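Local coordinates for protein SeviL (Septifer virgatus, PDB 6LF2) that binds the saccharides of the glycolipids GM1b and asialo-GM1 as an R-type lectin of beta-trefoil fold, at residues B[53-58]-B[83-88]; B[4-9]-B[46-51]; B[17-22]-B[34-39]. All blocks are in the same frame, centred on the assembly; numbering follows the deposited sequence. Where two conformers were deposited one is given.

Contacts 1 and 2 are neighbours and contact 3 lies far from both, across the centre of the trefoil. The centres of contacts 1 and 2 are about 10 Å apart, and the two meet through adjacent strands of one sheet: Thr57 OG1 of contact 1 lies 2.7 Å from Gln48 OE1 of contact 2, and Tyr55 O lies 2.7 Å from Ser50 OG. Contact 3 is centred about 22 Å from contact 1 and 25 Å from contact 2, although in sequence it falls inside the loop that contact 2 closes. It alone reaches the bound glycan, where Phe35 touches a galactose and the neighbouring N-acetylgalactosamine.

Contact 1 of 3, residues B[53-58]-B[83-88]; sequences PGYYTI and LWSLEE
Tyr56 and Trp84 form a single antiparallel bridge, each donating its backbone N-H to the other's carbonyl. Tyr56 N reaches Trp84 O at 2.8 Å. The return bond, from Trp84 N to Tyr56 O, is 2.9 Å long. With the strand directions at 105° to one another, the pairing stays local. Tyr55 CA adds a C-H...O contact to Trp84 O at 3.5 Å.

A water carries the polar link further: it donates to Gly54 O at 2.6 Å and accepts from Leu86 N. It lies in the plane of the Tyr56 ring, at the edge.

The apolar contacts flank this bridge. Tyr55 has CG anti to its carbonyl carbon (chi1 -69°), which lays the CD1-CE1 side of the ring along the backbone of Trp84 and brings CE1 within 3.8 Å of Ser85 CB. Its own CB rests on Leu83 CB, while Leu83 CD2 meets the methyl CG2 of Thr57 at 4.0 Å. Tyr56 CD2 packs against Leu86 CD1 at 4.1 Å, the two side chains crossing at about a right angle. Ile58 CD1 approaches Trp84 CD1 obliquely, and the indole turns an edge to Tyr56 O.

Outside the pair, Trp84 NE1 donates to Leu65 O and the Tyr56 ring stacks with Phe47. Strand 56-60 runs between strands 45-50 and 63-67 in the six-stranded sheet, whereas strand 84-88 pairs with strand 96-100, so the single bridge joins the 84-88/96-100 pair to an inner strand of the larger sheet of the beta-trefoil.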
# COMPACT_ATOMS: atom_id res chain seq x y z
N PRO B 53 12.25 -3.56 -23.94
CA PRO B 53 11.06 -2.69 -23.95
C PRO B 53 9.83 -3.37 -23.37
O PRO B 53 9.54 -4.54 -23.65
CB PRO B 53 10.88 -2.38 -25.44
CG PRO B 53 12.26 -2.49 -26.01
CD PRO B 53 12.93 -3.59 -25.24
N GLY B 54 9.11 -2.63 -22.53
CA GLY B 54 7.89 -3.12 -21.92
C GLY B 54 8.06 -4.04 -20.73
O GLY B 54 7.06 -4.51 -20.18
N TYR B 55 9.29 -4.32 -20.30
CA TYR B 55 9.53 -5.24 -19.20
C TYR B 55 10.30 -4.56 -18.08
O TYR B 55 11.12 -3.66 -18.31
CB TYR B 55 10.29 -6.50 -19.66
CG TYR B 55 9.45 -7.37 -20.55
CD1 TYR B 55 8.56 -8.29 -20.02
CD2 TYR B 55 9.52 -7.24 -21.93
CE1 TYR B 55 7.76 -9.07 -20.83
CE2 TYR B 55 8.73 -8.03 -22.76
CZ TYR B 55 7.86 -8.94 -22.20
OH TYR B 55 7.06 -9.73 -23.00
N TYR B 56 10.03 -5.03 -16.86
CA TYR B 56 10.54 -4.43 -15.64
C TYR B 56 11.19 -5.52 -14.79
O TYR B 56 10.87 -6.70 -14.91
CB TYR B 56 9.39 -3.70 -14.87
CG TYR B 56 8.90 -2.49 -15.62
CD1 TYR B 56 9.51 -1.26 -15.46
CD2 TYR B 56 7.86 -2.59 -16.54
CE1 TYR B 56 9.10 -0.15 -16.17
CE2 TYR B 56 7.43 -1.47 -17.26
CZ TYR B 56 8.06 -0.25 -17.07
OH TYR B 56 7.66 0.87 -17.78
N THR B 57 12.14 -5.12 -13.94
CA THR B 57 12.64 -6.02 -12.91
C THR B 57 12.28 -5.48 -11.53
O THR B 57 11.97 -4.30 -11.35
CB THR B 57 14.16 -6.23 -13.04
OG1 THR B 57 14.84 -4.97 -13.04
CG2 THR B 57 14.50 -6.98 -14.33
N ILE B 58 12.31 -6.39 -10.56
CA ILE B 58 11.86 -6.16 -9.18
C ILE B 58 12.98 -6.61 -8.25
O ILE B 58 13.24 -7.81 -8.12
CB ILE B 58 10.55 -6.91 -8.89
CG1 ILE B 58 9.45 -6.42 -9.83
CG2 ILE B 58 10.13 -6.72 -7.42
CD1 ILE B 58 8.17 -7.26 -9.79
N LEU B 83 12.46 -10.84 -15.90
CA LEU B 83 11.65 -9.83 -16.57
C LEU B 83 10.17 -10.08 -16.30
O LEU B 83 9.70 -11.22 -16.42
CB LEU B 83 11.90 -9.82 -18.08
CG LEU B 83 13.33 -9.49 -18.52
CD1 LEU B 83 13.44 -9.62 -20.03
CD2 LEU B 83 13.71 -8.10 -18.08
N TRP B 84 9.46 -9.01 -15.95
CA TRP B 84 8.03 -9.05 -15.67
C TRP B 84 7.38 -7.91 -16.42
O TRP B 84 7.95 -6.82 -16.52
CB TRP B 84 7.74 -8.88 -14.16
CG TRP B 84 8.44 -9.85 -13.29
CD1 TRP B 84 9.73 -9.77 -12.85
CD2 TRP B 84 7.91 -11.06 -12.76
NE1 TRP B 84 10.03 -10.86 -12.08
CE2 TRP B 84 8.92 -11.67 -12.00
CE3 TRP B 84 6.66 -11.70 -12.85
CZ2 TRP B 84 8.74 -12.88 -11.34
CZ3 TRP B 84 6.48 -12.89 -12.18
CH2 TRP B 84 7.51 -13.47 -11.44
N SER B 85 6.19 -8.15 -16.96
CA SER B 85 5.39 -7.07 -17.51
C SER B 85 4.22 -6.78 -16.58
O SER B 85 3.78 -7.64 -15.81
CB SER B 85 4.87 -7.41 -18.92
OG SER B 85 4.14 -8.62 -18.92
N LEU B 86 3.76 -5.54 -16.64
CA LEU B 86 2.59 -5.12 -15.88
C LEU B 86 1.36 -5.24 -16.76
O LEU B 86 1.27 -4.61 -17.82
CB LEU B 86 2.77 -3.69 -15.35
CG LEU B 86 3.49 -3.55 -14.01
CD1 LEU B 86 4.92 -4.11 -14.05
CD2 LEU B 86 3.51 -2.10 -13.58
N GLU B 87 0.40 -6.05 -16.32
CA GLU B 87 -0.84 -6.27 -17.05
C GLU B 87 -1.97 -5.63 -16.25
O GLU B 87 -2.33 -6.12 -15.18
CB GLU B 87 -1.10 -7.75 -17.26
CG GLU B 87 -2.37 -8.06 -18.05
CD GLU B 87 -2.62 -9.56 -18.18
OE1 GLU B 87 -1.88 -10.24 -18.93
OE2 GLU B 87 -3.57 -10.06 -17.53
N GLU B 88 -2.51 -4.53 -16.75
CA GLU B 88 -3.51 -3.81 -15.98
C GLU B 88 -4.76 -4.68 -15.82
O GLU B 88 -5.11 -5.47 -16.71
CB GLU B 88 -3.85 -2.47 -16.63
CG GLU B 88 -4.69 -2.54 -17.88
CD GLU B 88 -4.94 -1.16 -18.45
OE1 GLU B 88 -4.28 -0.21 -17.99
OE2 GLU B 88 -5.81 -1.04 -19.35
O HOH W 1 4.79 -3.94 -18.96

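Contact 2 of 3, residues B[4-9]-B[46-51]; sequences MSSVTI and SFQKSD
Val7 and Lys49 make the hydrogen-bonded pair of this antiparallel ladder, with Lys49 N 2.8 Å from Val7 O and the return bond from Val7 N to Lys49 O. Farther along, Ile9 N donates to Phe47 O at 2.7 Å. At the other end Asp51 OD2 takes the N-H of Ser5 at 3.0 Å from above the carboxylate plane, and a water bridges the same oxygen to Ser5 OG.

On the face of Ser6, Thr8, Gln48 and Ser50, the extended Gln48 side chain spans two neighbours: its NE2 donates to Thr8 OG1 at 3.2 Å, and its OE1 lies 3.0 Å from Ser6 OG. Ile9 runs alongside Phe47, bringing CG2 to 3.5 Å from Phe47 CD2 in the plane of the ring, while Ile9 CD1 rests on Lys49 CB.

The next shell steadies these groups. Thr57 OG1 hydrogen-bonds to Gln48 OE1, and Tyr56 makes a cation-pi contact with Lys49. In the six-stranded sheet of the beta-trefoil, strand 45-50 lies between strands 6-16 and 56-60.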
# COMPACT_ATOMS: atom_id res chain seq x y z
N MET B 4 22.55 -8.16 -19.17
CA MET B 4 21.36 -7.33 -19.03
C MET B 4 21.54 -6.26 -17.96
O MET B 4 22.26 -6.44 -16.97
CB MET B 4 20.15 -8.20 -18.69
CG MET B 4 19.59 -8.94 -19.89
SD MET B 4 18.36 -10.18 -19.43
CE MET B 4 17.32 -10.14 -20.89
N SER B 5 20.88 -5.12 -18.18
CA SER B 5 20.86 -4.02 -17.23
C SER B 5 19.42 -3.55 -17.01
O SER B 5 18.50 -3.89 -17.76
CB SER B 5 21.74 -2.85 -17.70
OG SER B 5 21.31 -2.36 -18.96
N SER B 6 19.26 -2.78 -15.95
CA SER B 6 17.99 -2.16 -15.60
C SER B 6 18.30 -0.91 -14.79
O SER B 6 19.38 -0.77 -14.21
CB SER B 6 17.08 -3.11 -14.81
OG SER B 6 17.72 -3.59 -13.64
N VAL B 7 17.34 0.01 -14.76
CA VAL B 7 17.54 1.27 -14.05
C VAL B 7 16.37 1.47 -13.10
O VAL B 7 15.21 1.31 -13.48
CB VAL B 7 17.71 2.45 -15.04
CG1 VAL B 7 16.51 2.60 -15.96
CG2 VAL B 7 18.04 3.75 -14.29
N THR B 8 16.70 1.73 -11.84
CA THR B 8 15.66 1.88 -10.82
C THR B 8 14.83 3.13 -11.10
O THR B 8 15.37 4.22 -11.36
CB THR B 8 16.28 1.93 -9.44
OG1 THR B 8 16.86 0.65 -9.14
CG2 THR B 8 15.23 2.26 -8.39
N ILE B 9 13.50 2.94 -11.04
CA ILE B 9 12.44 3.87 -11.40
C ILE B 9 11.86 4.46 -10.12
O ILE B 9 11.38 5.60 -10.11
CB ILE B 9 11.36 3.10 -12.20
CG1 ILE B 9 11.47 3.37 -13.69
CG2 ILE B 9 9.95 3.37 -11.67
CD1 ILE B 9 10.42 2.63 -14.47
N SER B 46 12.99 -2.21 -5.12
CA SER B 46 13.38 -1.36 -6.24
C SER B 46 12.62 -1.80 -7.49
O SER B 46 12.74 -2.95 -7.91
CB SER B 46 14.89 -1.43 -6.49
OG SER B 46 15.61 -0.80 -5.45
N PHE B 47 11.84 -0.88 -8.05
CA PHE B 47 11.13 -1.11 -9.30
C PHE B 47 11.98 -0.53 -10.42
O PHE B 47 12.31 0.66 -10.39
CB PHE B 47 9.74 -0.48 -9.23
CG PHE B 47 8.86 -0.82 -10.39
CD1 PHE B 47 8.33 -2.09 -10.52
CD2 PHE B 47 8.57 0.12 -11.36
CE1 PHE B 47 7.51 -2.42 -11.60
CE2 PHE B 47 7.76 -0.20 -12.43
CZ PHE B 47 7.22 -1.47 -12.54
N GLN B 48 12.34 -1.37 -11.40
CA GLN B 48 13.39 -1.02 -12.37
C GLN B 48 12.90 -1.22 -13.80
O GLN B 48 12.30 -2.25 -14.11
CB GLN B 48 14.65 -1.86 -12.12
CG GLN B 48 15.10 -1.87 -10.66
CD GLN B 48 16.21 -2.86 -10.37
OE1 GLN B 48 16.31 -3.91 -11.01
NE2 GLN B 48 17.05 -2.54 -9.39
N LYS B 49 13.16 -0.24 -14.66
CA LYS B 49 12.92 -0.40 -16.09
C LYS B 49 14.03 -1.26 -16.67
O LYS B 49 15.20 -0.90 -16.60
CB LYS B 49 12.88 0.97 -16.77
CG LYS B 49 12.86 0.96 -18.30
CD LYS B 49 11.44 0.91 -18.84
CE LYS B 49 11.02 -0.51 -19.17
NZ LYS B 49 11.95 -1.18 -20.14
N SER B 50 13.67 -2.41 -17.24
CA SER B 50 14.70 -3.26 -17.82
C SER B 50 15.17 -2.72 -19.17
O SER B 50 14.59 -1.81 -19.76
CB SER B 50 14.20 -4.69 -18.00
OG SER B 50 13.44 -4.81 -19.20
N ASP B 51 16.24 -3.33 -19.67
CA ASP B 51 16.73 -2.96 -21.00
C ASP B 51 15.89 -3.54 -22.12
O ASP B 51 16.17 -3.27 -23.30
CB ASP B 51 18.20 -3.37 -21.15
CG ASP B 51 18.45 -4.85 -20.94
OD1 ASP B 51 17.49 -5.64 -20.81
OD2 ASP B 51 19.64 -5.24 -20.89
O HOH W 2 21.38 -3.24 -21.46
O HOH W 3 18.09 0.46 -6.69

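Contact 3 of 3, residues B[17-22]-B[34-39]; sequences RENGGR and IFTGKM. With GAL (beta-D-galactopyranose), chain D.
Arg22 and Phe35 form an antiparallel bridge at the base of the 22-26/31-35 hairpin of the beta-trefoil, and an Asx turn leads into it. In that turn Asn19 OD1 accepts from Gly21 N. Arg22 N donates to Phe35 O at 2.8 Å, and Phe35 N answers to Arg22 O.

The Arg22 chain bends at chi2 (140°) and again at chi3 (-83°), turning the edge of its guanidinium to the carbonyls of the loop after Phe35. NH1 and NH2 both grip Gly37 O, NH2 at 2.9 Å on a lone pair and NH1 from above the carbonyl plane. Met39 CG lies over one guanidinium face and Phe35 O over the opposite one. Outside the segments, Gln15 OE1 takes NE and Gln43 OE1, from the glycan pocket, takes NH1, so NE, NH1 and NH2 all have acceptors.

Ile34, its CG1 anti to the backbone N (chi1 179°), sends CG1 to 3.6 Å from Gly21 C, while Thr36 CG2 packs on Gly21 CA at 3.7 Å. Gly37 N sits over the centre of one face of the Phe35 ring, and Phe35 CE1 lies 3.5 Å from galactose C4.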
# COMPACT_ATOMS: atom_id res chain seq x y z
N ARG B 17 -4.22 -7.32 -3.61
CA ARG B 17 -5.61 -6.90 -3.41
C ARG B 17 -6.39 -7.87 -2.53
O ARG B 17 -7.29 -7.46 -1.79
CB ARG B 17 -6.32 -6.77 -4.75
CG ARG B 17 -7.72 -6.16 -4.65
CD ARG B 17 -8.24 -5.88 -6.04
NE ARG B 17 -9.61 -5.35 -6.03
CZ ARG B 17 -10.69 -6.11 -5.92
NH1 ARG B 17 -10.58 -7.42 -5.80
NH2 ARG B 17 -11.90 -5.55 -5.92
N GLU B 18 -6.10 -9.18 -2.62
CA GLU B 18 -7.00 -10.15 -2.03
C GLU B 18 -6.84 -10.28 -0.51
O GLU B 18 -7.84 -10.54 0.18
CB GLU B 18 -6.80 -11.51 -2.72
CG GLU B 18 -7.79 -12.58 -2.30
CD GLU B 18 -9.20 -12.35 -2.82
OE1 GLU B 18 -9.43 -11.41 -3.60
OE2 GLU B 18 -10.10 -13.13 -2.43
N ASN B 19 -5.63 -10.08 0.03
CA ASN B 19 -5.41 -10.17 1.46
C ASN B 19 -4.66 -8.99 2.07
O ASN B 19 -4.37 -9.02 3.27
CB ASN B 19 -4.66 -11.47 1.79
CG ASN B 19 -3.25 -11.50 1.21
OD1 ASN B 19 -2.81 -10.56 0.54
ND2 ASN B 19 -2.53 -12.58 1.48
N GLY B 20 -4.36 -7.96 1.29
CA GLY B 20 -3.58 -6.83 1.78
C GLY B 20 -2.15 -7.14 2.14
O GLY B 20 -1.48 -6.30 2.75
N GLY B 21 -1.65 -8.33 1.78
CA GLY B 21 -0.30 -8.71 2.14
C GLY B 21 0.76 -8.14 1.22
O GLY B 21 0.54 -7.90 0.03
N ARG B 22 1.95 -7.93 1.79
CA ARG B 22 3.06 -7.31 1.07
C ARG B 22 4.15 -8.34 0.82
O ARG B 22 4.52 -9.10 1.72
CB ARG B 22 3.62 -6.11 1.85
CG ARG B 22 2.86 -4.80 1.59
CD ARG B 22 2.67 -3.97 2.86
NE ARG B 22 1.51 -4.43 3.62
CZ ARG B 22 1.56 -4.96 4.84
NH1 ARG B 22 2.71 -5.10 5.48
NH2 ARG B 22 0.43 -5.36 5.43
N ILE B 34 5.15 -13.40 1.49
CA ILE B 34 4.14 -12.35 1.61
C ILE B 34 3.67 -12.29 3.06
O ILE B 34 3.47 -13.33 3.71
CB ILE B 34 2.96 -12.58 0.63
CG1 ILE B 34 1.89 -11.50 0.78
CG2 ILE B 34 2.35 -13.97 0.81
CD1 ILE B 34 0.74 -11.64 -0.23
N PHE B 35 3.53 -11.08 3.60
CA PHE B 35 3.18 -10.88 5.00
C PHE B 35 2.03 -9.88 5.10
O PHE B 35 2.03 -8.87 4.40
CB PHE B 35 4.40 -10.39 5.79
CG PHE B 35 4.12 -10.14 7.24
CD1 PHE B 35 3.68 -11.17 8.05
CD2 PHE B 35 4.30 -8.88 7.80
CE1 PHE B 35 3.42 -10.96 9.39
CE2 PHE B 35 4.03 -8.66 9.15
CZ PHE B 35 3.60 -9.70 9.94
N THR B 36 1.04 -10.16 5.96
CA THR B 36 -0.18 -9.35 5.99
C THR B 36 -0.29 -8.40 7.18
O THR B 36 -1.30 -7.70 7.29
CB THR B 36 -1.43 -10.23 5.97
OG1 THR B 36 -1.41 -11.10 7.10
CG2 THR B 36 -1.47 -11.05 4.69
N GLY B 37 0.71 -8.33 8.06
CA GLY B 37 0.62 -7.47 9.22
C GLY B 37 1.45 -6.20 9.14
O GLY B 37 1.38 -5.48 8.14
N LYS B 38 2.26 -5.95 10.17
CA LYS B 38 3.10 -4.76 10.25
C LYS B 38 3.90 -4.51 8.97
O LYS B 38 4.37 -5.45 8.31
CB LYS B 38 4.06 -4.88 11.44
CG LYS B 38 4.98 -3.69 11.61
CD LYS B 38 5.70 -3.70 12.96
CE LYS B 38 6.08 -2.28 13.37
NZ LYS B 38 6.76 -1.52 12.26
N MET B 39 4.06 -3.24 8.64
CA MET B 39 4.91 -2.82 7.53
C MET B 39 6.36 -2.73 8.00
O MET B 39 6.67 -2.05 8.98
CB MET B 39 4.42 -1.48 6.98
CG MET B 39 2.94 -1.55 6.53
SD MET B 39 2.31 -0.07 5.70
CE MET B 39 3.30 -0.07 4.21
C1 GAL D . 5.70 -15.06 11.32
C2 GAL D . 6.08 -13.94 12.30
C3 GAL D . 5.78 -12.57 11.68
C4 GAL D . 6.49 -12.44 10.34
C5 GAL D . 6.13 -13.65 9.47
C6 GAL D . 6.83 -13.72 8.10
O2 GAL D . 5.34 -14.02 13.51
O3 GAL D . 6.23 -11.52 12.51
O4 GAL D . 7.89 -12.38 10.54
O5 GAL D . 6.42 -14.88 10.12
O6 GAL D . 6.33 -14.84 7.38
O HOH W 4 -3.49 -7.51 5.27